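Local coordinates for protein putative Zn-dependent exopeptidase (Bacteroides vulgatus ATCC 8482, PDB 3GUX) that is probably a zinc-dependent exopeptidase of peptidase family M28, likely an aminopeptidase that trims residues from the N-termini of peptides, at residues A[32-35]-A[36-39]. Residues are numbered along the deposited sequence; the frame is centred on the assembly and turned at random.
Sequences YIQV and QADF
Ala37 N bonds to Ile33 O at 3.0 Å and Asp38 N to Gln34 O at 2.9 Å, the i to i+4 pattern of alpha-helix 26-37 near its C-terminal end; Phe39 N bonds instead to Gln36 O, three residues back, at 3.1 Å. The fold is the alpha/beta one of M28 peptidases, and this turn packs against helices 47-62 and 131-146. Tyr32 O takes two N-H groups of Gln36, the backbone N in a weak bond at 3.3 Å and the side-chain NE2 at 3.0 Å, the latter nearly straight (163°), with the oxygen in the amide plane although the donor sits above the carbonyl plane. CG of Gln36 is anti to its own carbonyl carbon (chi1 -66°) and the chain runs on extended, which carries the amide back along the helix. NE2 also donates to Ala131 O, so a buried glutamine ties this turn to the start of helix 131-146. Ala37, small and exposed, suits the outer side of the turn.

On a more open side Gln34 meets Asp38, one turn on. A bend at chi2 (66°) folds the glutamine forward, and Gln34 NE2 approaches Asp38 OD1 at 2.7 Å from above the carboxylate plane, a short but bent bond between a neutral amide donor and a carboxylate oxygen. A leucine in place of Gln34 would probably leave Asp38 OD1 without this N-H mate and its carboxylate freer to turn. Val35 and Phe39 point the same way and both touch helix 47-62, Val35 on Tyr55 and Phe39 on Cys52 and Glu51; a branched aliphatic and a broad ring suit that interface. Between them, Val35 CG1 rests 4.2 Å from Phe39 CE2, while Val35 O lies obliquely to the ring, 3.2 Å from CD2 of Phe39.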
ATOM      1  N   TYR A  32       6.715  -2.626  12.993  1.00 13.31           N
ATOM      2  CA  TYR A  32       6.425  -1.361  12.296  1.00 13.28           C
ATOM      3  C   TYR A  32       4.964  -0.975  12.531  1.00 11.65           C
ATOM      4  O   TYR A  32       4.652   0.182  12.634  1.00  9.38           O
ATOM      5  CB  TYR A  32       6.738  -1.418  10.789  1.00 13.69           C
ATOM      6  CG  TYR A  32       8.163  -1.789  10.451  1.00 10.80           C
ATOM      7  CD1 TYR A  32       9.253  -1.279  11.173  1.00 14.37           C
ATOM      8  CD2 TYR A  32       8.435  -2.618   9.381  1.00 11.32           C
ATOM      9  CE1 TYR A  32      10.562  -1.635  10.840  1.00 11.01           C
ATOM     10  CE2 TYR A  32       9.725  -2.959   9.045  1.00 10.70           C
ATOM     11  CZ  TYR A  32      10.773  -2.467   9.779  1.00 14.38           C
ATOM     12  OH  TYR A  32      12.034  -2.831   9.437  1.00 16.01           O
ATOM     13  N   ILE A  33       4.079  -1.961  12.630  1.00 11.84           N
ATOM     14  CA  ILE A  33       2.698  -1.685  12.953  1.00 11.47           C
ATOM     15  C   ILE A  33       2.589  -1.155  14.386  1.00  9.55           C
ATOM     16  O   ILE A  33       1.919  -0.132  14.622  1.00 10.20           O
ATOM     17  CB  ILE A  33       1.793  -2.900  12.743  1.00 12.25           C
ATOM     18  CG1 ILE A  33       1.797  -3.258  11.250  1.00 12.68           C
ATOM     19  CG2 ILE A  33       0.370  -2.585  13.307  1.00 14.05           C
ATOM     20  CD1 ILE A  33       1.217  -4.592  10.852  1.00  9.41           C
ATOM     21  N   GLN A  34       3.271  -1.819  15.317  1.00  7.45           N
ATOM     22  CA  GLN A  34       3.230  -1.424  16.715  1.00 10.25           C
ATOM     23  C   GLN A  34       3.794   0.004  16.930  1.00  9.91           C
ATOM     24  O   GLN A  34       3.247   0.770  17.709  1.00 10.33           O
ATOM     25  CB  GLN A  34       3.964  -2.466  17.556  1.00 12.19           C
ATOM     26  CG  GLN A  34       3.978  -2.150  19.053  1.00 13.23           C
ATOM     27  CD  GLN A  34       2.604  -2.212  19.654  1.00 21.69           C
ATOM     28  OE1 GLN A  34       2.022  -3.289  19.748  1.00 36.35           O
ATOM     29  NE2 GLN A  34       2.060  -1.055  20.043  1.00 17.88           N
ATOM     30  N   VAL A  35       4.872   0.361  16.227  1.00 11.97           N
ATOM     31  CA  VAL A  35       5.453   1.717  16.362  1.00 11.40           C
ATOM     32  C   VAL A  35       4.483   2.795  15.874  1.00 11.01           C
ATOM     33  O   VAL A  35       4.437   3.883  16.430  1.00 11.30           O
ATOM     34  CB  VAL A  35       6.807   1.841  15.605  1.00 13.58           C
ATOM     35  CG1 VAL A  35       7.260   3.283  15.558  1.00 11.57           C
ATOM     36  CG2 VAL A  35       7.874   0.927  16.249  1.00 14.24           C
ATOM     37  N   GLN A  36       3.695   2.490  14.842  1.00 10.11           N
ATOM     38  CA  GLN A  36       2.709   3.451  14.365  1.00 11.82           C
ATOM     39  C   GLN A  36       1.601   3.593  15.382  1.00 11.33           C
ATOM     40  O   GLN A  36       1.195   4.707  15.713  1.00 11.35           O
ATOM     41  CB  GLN A  36       2.085   3.031  13.032  1.00  7.33           C
ATOM     42  CG  GLN A  36       3.063   3.017  11.859  1.00  9.09           C
ATOM     43  CD  GLN A  36       2.439   2.336  10.661  1.00 11.64           C
ATOM     44  OE1 GLN A  36       1.626   2.936   9.961  1.00 12.77           O
ATOM     45  NE2 GLN A  36       2.765   1.063  10.457  1.00  8.73           N
ATOM     46  N   ALA A  37       1.151   2.447  15.884  1.00 12.15           N
ATOM     47  CA  ALA A  37       0.095   2.405  16.862  1.00 11.52           C
ATOM     48  C   ALA A  37       0.492   3.154  18.129  1.00 12.50           C
ATOM     49  O   ALA A  37      -0.356   3.764  18.738  1.00 12.85           O
ATOM     50  CB  ALA A  37      -0.265   0.969  17.181  1.00 13.38           C
ATOM     51  N   ASP A  38       1.768   3.150  18.488  1.00 12.71           N
ATOM     52  CA  ASP A  38       2.219   3.816  19.717  1.00 17.32           C
ATOM     53  C   ASP A  38       2.150   5.320  19.657  1.00 17.04           C
ATOM     54  O   ASP A  38       2.195   5.955  20.725  1.00 19.06           O
ATOM     55  CB  ASP A  38       3.647   3.382  20.106  1.00 16.81           C
ATOM     56  CG  ASP A  38       3.692   1.962  20.701  1.00 18.73           C
ATOM     57  OD1 ASP A  38       2.627   1.400  21.034  1.00 20.57           O
ATOM     58  OD2 ASP A  38       4.799   1.421  20.857  1.00 16.71           O
ATOM     59  N   PHE A  39       1.999   5.909  18.464  1.00 15.56           N
ATOM     60  CA  PHE A  39       1.830   7.359  18.394  1.00 13.80           C
ATOM     61  C   PHE A  39       0.446   7.759  18.818  1.00 13.51           C
ATOM     62  O   PHE A  39       0.212   8.938  19.022  1.00 12.78           O
ATOM     63  CB  PHE A  39       2.055   7.910  16.994  1.00 13.95           C
ATOM     64  CG  PHE A  39       3.451   7.802  16.534  1.00 15.90           C
ATOM     65  CD1 PHE A  39       4.428   8.601  17.080  1.00 16.55           C
ATOM     66  CD2 PHE A  39       3.789   6.934  15.540  1.00 12.11           C
ATOM     67  CE1 PHE A  39       5.718   8.498  16.652  1.00 14.74           C
ATOM     68  CE2 PHE A  39       5.098   6.830  15.112  1.00 18.58           C
ATOM     69  CZ  PHE A  39       6.051   7.624  15.669  1.00 16.57           C
TER